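Local coordinates for protein 2-hydroxyisobutanoyl-CoA mutase large subunit (PDB 4R3U) that isomerises 2-hydroxyisobutyryl-CoA and (S)-3-hydroxybutyryl-CoA together with a small cobalamin-binding subunit, as the large, substrate-binding subunit of a B12-dependent mutase, at residues 516-529 / 546-560. Sequence-based numbering, arbitrary orientation.
Sequences RDEAKVQAMLDQLV and LVKAGATMGDIVEKL
With CG set between its backbone N and carbonyl carbon (chi1 85°) and the chain extended from there to NE, Arg516 lays its guanidinium beside the turn at Gly550 and meets Asp555 coming from the opposite direction. NH1 binds Gly550 O at 3.0 Å, in the guanidinium plane, and forms a salt bridge to Asp555 OD2, reached on its syn side but somewhat out of the carboxylate plane. NE and NH2 grip Glu518 side-on, one nitrogen to each carboxylate oxygen; together with Gly550 O and Asp555 this fixes the guanidinium's rotation, while Val521 CG1 lies 4.0 Å above the centre of one face. OD2 of Asp555 also accepts from Thr552 N (2.8 Å), and Thr552 OG1 from Asp555 N, a capping box at the start of helix 553-564; OG1 is also hydrogen-bonded to Asp138. Next to this network, Leu546 is a knob among Val521, Met524, Leu525 and Leu528, its CD2 3.5 Å from Met524 CB. Leu525 fits in turn among Leu546, Asp555, Ile556 and Lys559. The Lys559 chain, bent at chi2 (73°), runs past Val529 CG2 to place NZ 2.8 Å from Asp526 OD1; a water accepting from NZ also lies within hydrogen-bonding distance of Gln522 O and OE1. Segments 518-529 and 553-560 cross at -42°. A Schellman motif at Gly550 ends helix 540-549: local knobs-into-holes packing of a helix on a helix-turn-helix pair, remote from the substrate and cobalamin pockets.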
loop_
_atom_site.group_PDB
_atom_site.type_symbol
_atom_site.label_atom_id
_atom_site.label_comp_id
_atom_site.label_asym_id
_atom_site.label_seq_id
_atom_site.Cartn_x
_atom_site.Cartn_y
_atom_site.Cartn_z
ATOM N N ARG A 516 -20.753 44.534 19.169
ATOM C CA ARG A 516 -19.478 45.137 19.542
ATOM C C ARG A 516 -19.507 46.647 19.778
ATOM O O ARG A 516 -20.458 47.340 19.374
ATOM C CB ARG A 516 -18.381 44.761 18.524
ATOM C CG ARG A 516 -18.342 45.673 17.301
ATOM C CD ARG A 516 -17.466 45.101 16.218
ATOM N NE ARG A 516 -17.481 45.964 15.043
ATOM C CZ ARG A 516 -16.969 45.639 13.864
ATOM N NH1 ARG A 516 -16.404 44.454 13.680
ATOM N NH2 ARG A 516 -17.026 46.493 12.856
ATOM N N ASP A 517 -18.434 47.144 20.440
ATOM C CA ASP A 517 -18.183 48.561 20.698
ATOM C C ASP A 517 -17.516 49.090 19.434
ATOM O O ASP A 517 -16.301 48.945 19.273
ATOM C CB ASP A 517 -17.266 48.746 21.930
ATOM C CG ASP A 517 -17.049 50.176 22.398
ATOM O OD1 ASP A 517 -17.511 51.113 21.705
ATOM O OD2 ASP A 517 -16.400 50.358 23.442
ATOM N N GLU A 518 -18.331 49.646 18.511
ATOM C CA GLU A 518 -17.892 50.151 17.207
ATOM C C GLU A 518 -16.761 51.188 17.289
ATOM O O GLU A 518 -15.754 51.054 16.584
ATOM C CB GLU A 518 -19.092 50.683 16.399
ATOM C CG GLU A 518 -18.912 50.568 14.892
ATOM C CD GLU A 518 -18.596 49.182 14.344
ATOM O OE1 GLU A 518 -19.224 48.192 14.788
ATOM O OE2 GLU A 518 -17.727 49.095 13.449
ATOM N N ALA A 519 -16.929 52.190 18.175
ATOM C CA ALA A 519 -15.974 53.270 18.425
ATOM C C ALA A 519 -14.596 52.730 18.816
ATOM O O ALA A 519 -13.613 53.145 18.206
ATOM C CB ALA A 519 -16.512 54.198 19.507
ATOM N N LYS A 520 -14.533 51.783 19.796
ATOM C CA LYS A 520 -13.300 51.156 20.289
ATOM C C LYS A 520 -12.615 50.308 19.206
ATOM O O LYS A 520 -11.392 50.379 19.076
ATOM C CB LYS A 520 -13.566 50.347 21.568
ATOM C CG LYS A 520 -12.307 49.838 22.267
ATOM C CD LYS A 520 -12.475 49.782 23.791
ATOM C CE LYS A 520 -11.423 48.952 24.514
ATOM N NZ LYS A 520 -10.018 49.418 24.301
ATOM N N VAL A 521 -13.397 49.532 18.415
ATOM C CA VAL A 521 -12.886 48.713 17.320
ATOM C C VAL A 521 -12.301 49.617 16.202
ATOM O O VAL A 521 -11.189 49.364 15.724
ATOM C CB VAL A 521 -13.952 47.683 16.805
ATOM C CG1 VAL A 521 -13.514 46.972 15.505
ATOM C CG2 VAL A 521 -14.285 46.652 17.880
ATOM N N GLN A 522 -13.024 50.683 15.824
ATOM C CA GLN A 522 -12.550 51.618 14.792
ATOM C C GLN A 522 -11.262 52.324 15.168
ATOM O O GLN A 522 -10.374 52.457 14.321
ATOM C CB GLN A 522 -13.640 52.609 14.364
ATOM C CG GLN A 522 -14.788 51.955 13.577
ATOM C CD GLN A 522 -14.338 51.147 12.397
ATOM O OE1 GLN A 522 -13.493 51.565 11.585
ATOM N NE2 GLN A 522 -14.889 49.959 12.288
ATOM N N ALA A 523 -11.146 52.720 16.452
ATOM C CA ALA A 523 -9.960 53.366 17.034
ATOM C C ALA A 523 -8.759 52.402 17.023
ATOM O O ALA A 523 -7.646 52.806 16.677
ATOM C CB ALA A 523 -10.259 53.806 18.455
ATOM N N MET A 524 -9.004 51.112 17.367
ATOM C CA MET A 524 -7.994 50.067 17.397
ATOM C C MET A 524 -7.496 49.762 15.974
ATOM O O MET A 524 -6.333 49.387 15.816
ATOM C CB MET A 524 -8.560 48.802 18.039
ATOM C CG MET A 524 -8.500 48.772 19.546
ATOM S SD MET A 524 -9.140 47.191 20.188
ATOM C CE MET A 524 -8.673 47.336 21.890
ATOM N N LEU A 525 -8.366 49.919 14.945
ATOM C CA LEU A 525 -7.984 49.729 13.546
ATOM C C LEU A 525 -7.035 50.863 13.118
ATOM O O LEU A 525 -6.063 50.618 12.404
ATOM C CB LEU A 525 -9.227 49.671 12.621
ATOM C CG LEU A 525 -10.037 48.364 12.644
ATOM C CD1 LEU A 525 -11.306 48.507 11.866
ATOM C CD2 LEU A 525 -9.218 47.159 12.147
ATOM N N ASP A 526 -7.295 52.092 13.600
ATOM C CA ASP A 526 -6.454 53.254 13.330
ATOM C C ASP A 526 -5.099 53.073 14.024
ATOM O O ASP A 526 -4.081 53.543 13.511
ATOM C CB ASP A 526 -7.120 54.552 13.810
ATOM C CG ASP A 526 -8.351 55.026 13.058
ATOM O OD1 ASP A 526 -8.609 54.512 11.948
ATOM O OD2 ASP A 526 -9.026 55.963 13.558
ATOM N N GLN A 527 -5.088 52.393 15.192
ATOM C CA GLN A 527 -3.855 52.095 15.913
ATOM C C GLN A 527 -3.078 51.043 15.109
ATOM O O GLN A 527 -1.860 51.131 15.016
ATOM C CB GLN A 527 -4.137 51.562 17.320
ATOM C CG GLN A 527 -4.587 52.573 18.349
ATOM C CD GLN A 527 -5.249 51.872 19.512
ATOM O OE1 GLN A 527 -6.428 52.090 19.805
ATOM N NE2 GLN A 527 -4.525 50.977 20.179
ATOM N N LEU A 528 -3.777 50.064 14.521
ATOM C CA LEU A 528 -3.151 49.018 13.704
ATOM C C LEU A 528 -2.367 49.566 12.487
ATOM O O LEU A 528 -1.256 49.103 12.225
ATOM C CB LEU A 528 -4.157 47.931 13.306
ATOM C CG LEU A 528 -3.556 46.632 12.805
ATOM C CD1 LEU A 528 -2.991 45.789 13.970
ATOM C CD2 LEU A 528 -4.577 45.870 11.999
ATOM N N VAL A 529 -2.925 50.564 11.792
ATOM C CA VAL A 529 -2.287 51.259 10.672
ATOM C C VAL A 529 -0.940 51.886 11.153
ATOM O O VAL A 529 0.073 51.775 10.459
ATOM C CB VAL A 529 -3.253 52.330 10.083
ATOM C CG1 VAL A 529 -2.504 53.382 9.258
ATOM C CG2 VAL A 529 -4.356 51.676 9.264
ATOM N N LEU A 546 -8.016 43.351 18.814
ATOM C CA LEU A 546 -9.021 43.577 17.785
ATOM C C LEU A 546 -10.040 42.440 17.680
ATOM O O LEU A 546 -11.238 42.691 17.830
ATOM C CB LEU A 546 -8.353 43.829 16.427
ATOM C CG LEU A 546 -7.932 45.276 16.139
ATOM C CD1 LEU A 546 -6.898 45.319 15.026
ATOM C CD2 LEU A 546 -9.146 46.150 15.807
ATOM N N VAL A 547 -9.576 41.207 17.414
ATOM C CA VAL A 547 -10.422 39.991 17.336
ATOM C C VAL A 547 -11.296 39.804 18.611
ATOM O O VAL A 547 -12.501 39.522 18.496
ATOM C CB VAL A 547 -9.653 38.705 16.910
ATOM C CG1 VAL A 547 -8.942 38.912 15.574
ATOM C CG2 VAL A 547 -8.676 38.221 17.978
ATOM N N LYS A 548 -10.693 40.070 19.810
ATOM C CA LYS A 548 -11.349 40.030 21.120
ATOM C C LYS A 548 -12.484 41.038 21.148
ATOM O O LYS A 548 -13.584 40.713 21.615
ATOM C CB LYS A 548 -10.353 40.365 22.248
ATOM C CG LYS A 548 -9.614 39.164 22.790
ATOM C CD LYS A 548 -8.434 39.561 23.640
ATOM C CE LYS A 548 -7.983 38.434 24.544
ATOM N NZ LYS A 548 -6.887 38.868 25.461
ATOM N N ALA A 549 -12.215 42.263 20.633
ATOM C CA ALA A 549 -13.156 43.374 20.630
ATOM C C ALA A 549 -14.361 43.196 19.677
ATOM O O ALA A 549 -15.323 43.970 19.743
ATOM C CB ALA A 549 -12.410 44.676 20.360
ATOM N N GLY A 550 -14.305 42.174 18.837
ATOM C CA GLY A 550 -15.355 41.859 17.876
ATOM C C GLY A 550 -15.049 42.228 16.433
ATOM O O GLY A 550 -15.958 42.235 15.595
ATOM N N ALA A 551 -13.761 42.525 16.123
ATOM C CA ALA A 551 -13.340 42.843 14.756
ATOM C C ALA A 551 -13.392 41.576 13.910
ATOM O O ALA A 551 -13.107 40.464 14.392
ATOM C CB ALA A 551 -11.919 43.393 14.750
ATOM N N THR A 552 -13.768 41.747 12.645
ATOM C CA THR A 552 -13.805 40.645 11.689
ATOM C C THR A 552 -12.483 40.649 10.946
ATOM O O THR A 552 -11.738 41.630 11.027
ATOM C CB THR A 552 -15.013 40.747 10.750
ATOM O OG1 THR A 552 -14.835 41.867 9.884
ATOM C CG2 THR A 552 -16.340 40.842 11.491
ATOM N N MET A 553 -12.182 39.555 10.228
ATOM C CA MET A 553 -10.972 39.443 9.425
ATOM C C MET A 553 -10.957 40.560 8.353
ATOM O O MET A 553 -9.930 41.208 8.157
ATOM C CB MET A 553 -10.925 38.057 8.764
ATOM C CG MET A 553 -9.753 37.888 7.834
ATOM S SD MET A 553 -9.885 36.421 6.858
ATOM C CE MET A 553 -9.360 35.231 7.999
ATOM N N GLY A 554 -12.112 40.752 7.702
ATOM C CA GLY A 554 -12.360 41.784 6.703
ATOM C C GLY A 554 -12.083 43.180 7.212
ATOM O O GLY A 554 -11.467 43.969 6.498
ATOM N N ASP A 555 -12.497 43.488 8.459
ATOM C CA ASP A 555 -12.244 44.808 9.083
ATOM C C ASP A 555 -10.731 45.093 9.100
ATOM O O ASP A 555 -10.297 46.150 8.635
ATOM C CB ASP A 555 -12.768 44.863 10.540
ATOM C CG ASP A 555 -14.267 44.825 10.765
ATOM O OD1 ASP A 555 -15.010 45.393 9.942
ATOM O OD2 ASP A 555 -14.691 44.290 11.801
ATOM N N ILE A 556 -9.949 44.102 9.604
ATOM C CA ILE A 556 -8.492 44.092 9.749
ATOM C C ILE A 556 -7.798 44.140 8.392
ATOM O O ILE A 556 -6.942 45.015 8.182
ATOM C CB ILE A 556 -8.007 42.912 10.666
ATOM C CG1 ILE A 556 -8.681 42.985 12.080
ATOM C CG2 ILE A 556 -6.482 42.897 10.806
ATOM C CD1 ILE A 556 -8.664 41.678 12.897
ATOM N N VAL A 557 -8.169 43.206 7.478
ATOM C CA VAL A 557 -7.624 43.078 6.117
ATOM C C VAL A 557 -7.836 44.350 5.281
ATOM O O VAL A 557 -6.874 44.850 4.678
ATOM C CB VAL A 557 -8.115 41.785 5.403
ATOM C CG1 VAL A 557 -7.987 41.869 3.878
ATOM C CG2 VAL A 557 -7.406 40.545 5.949
ATOM N N GLU A 558 -9.088 44.873 5.252
ATOM C CA GLU A 558 -9.435 46.070 4.466
ATOM C C GLU A 558 -8.727 47.305 4.916
ATOM O O GLU A 558 -8.232 48.049 4.067
ATOM C CB GLU A 558 -10.941 46.293 4.378
ATOM C CG GLU A 558 -11.647 45.248 3.534
ATOM C CD GLU A 558 -11.106 45.017 2.134
ATOM O OE1 GLU A 558 -11.101 45.976 1.325
ATOM O OE2 GLU A 558 -10.711 43.862 1.844
ATOM N N LYS A 559 -8.646 47.522 6.250
ATOM C CA LYS A 559 -7.954 48.665 6.849
ATOM C C LYS A 559 -6.484 48.728 6.368
ATOM O O LYS A 559 -6.009 49.795 5.978
ATOM C CB LYS A 559 -8.036 48.583 8.387
ATOM C CG LYS A 559 -7.582 49.837 9.095
ATOM C CD LYS A 559 -8.599 50.947 8.941
ATOM C CE LYS A 559 -8.167 52.236 9.582
ATOM N NZ LYS A 559 -9.237 53.265 9.482
ATOM N N LEU A 560 -5.788 47.562 6.362
ATOM C CA LEU A 560 -4.383 47.459 5.956
ATOM C C LEU A 560 -4.135 47.608 4.452
ATOM O O LEU A 560 -3.043 48.047 4.072
ATOM C CB LEU A 560 -3.664 46.251 6.582
ATOM C CG LEU A 560 -3.620 46.194 8.121
ATOM C CD1 LEU A 560 -2.842 44.976 8.593
ATOM C CD2 LEU A 560 -2.986 47.459 8.734
HETATM O O HOH W 1 -10.971 52.606 11.834
#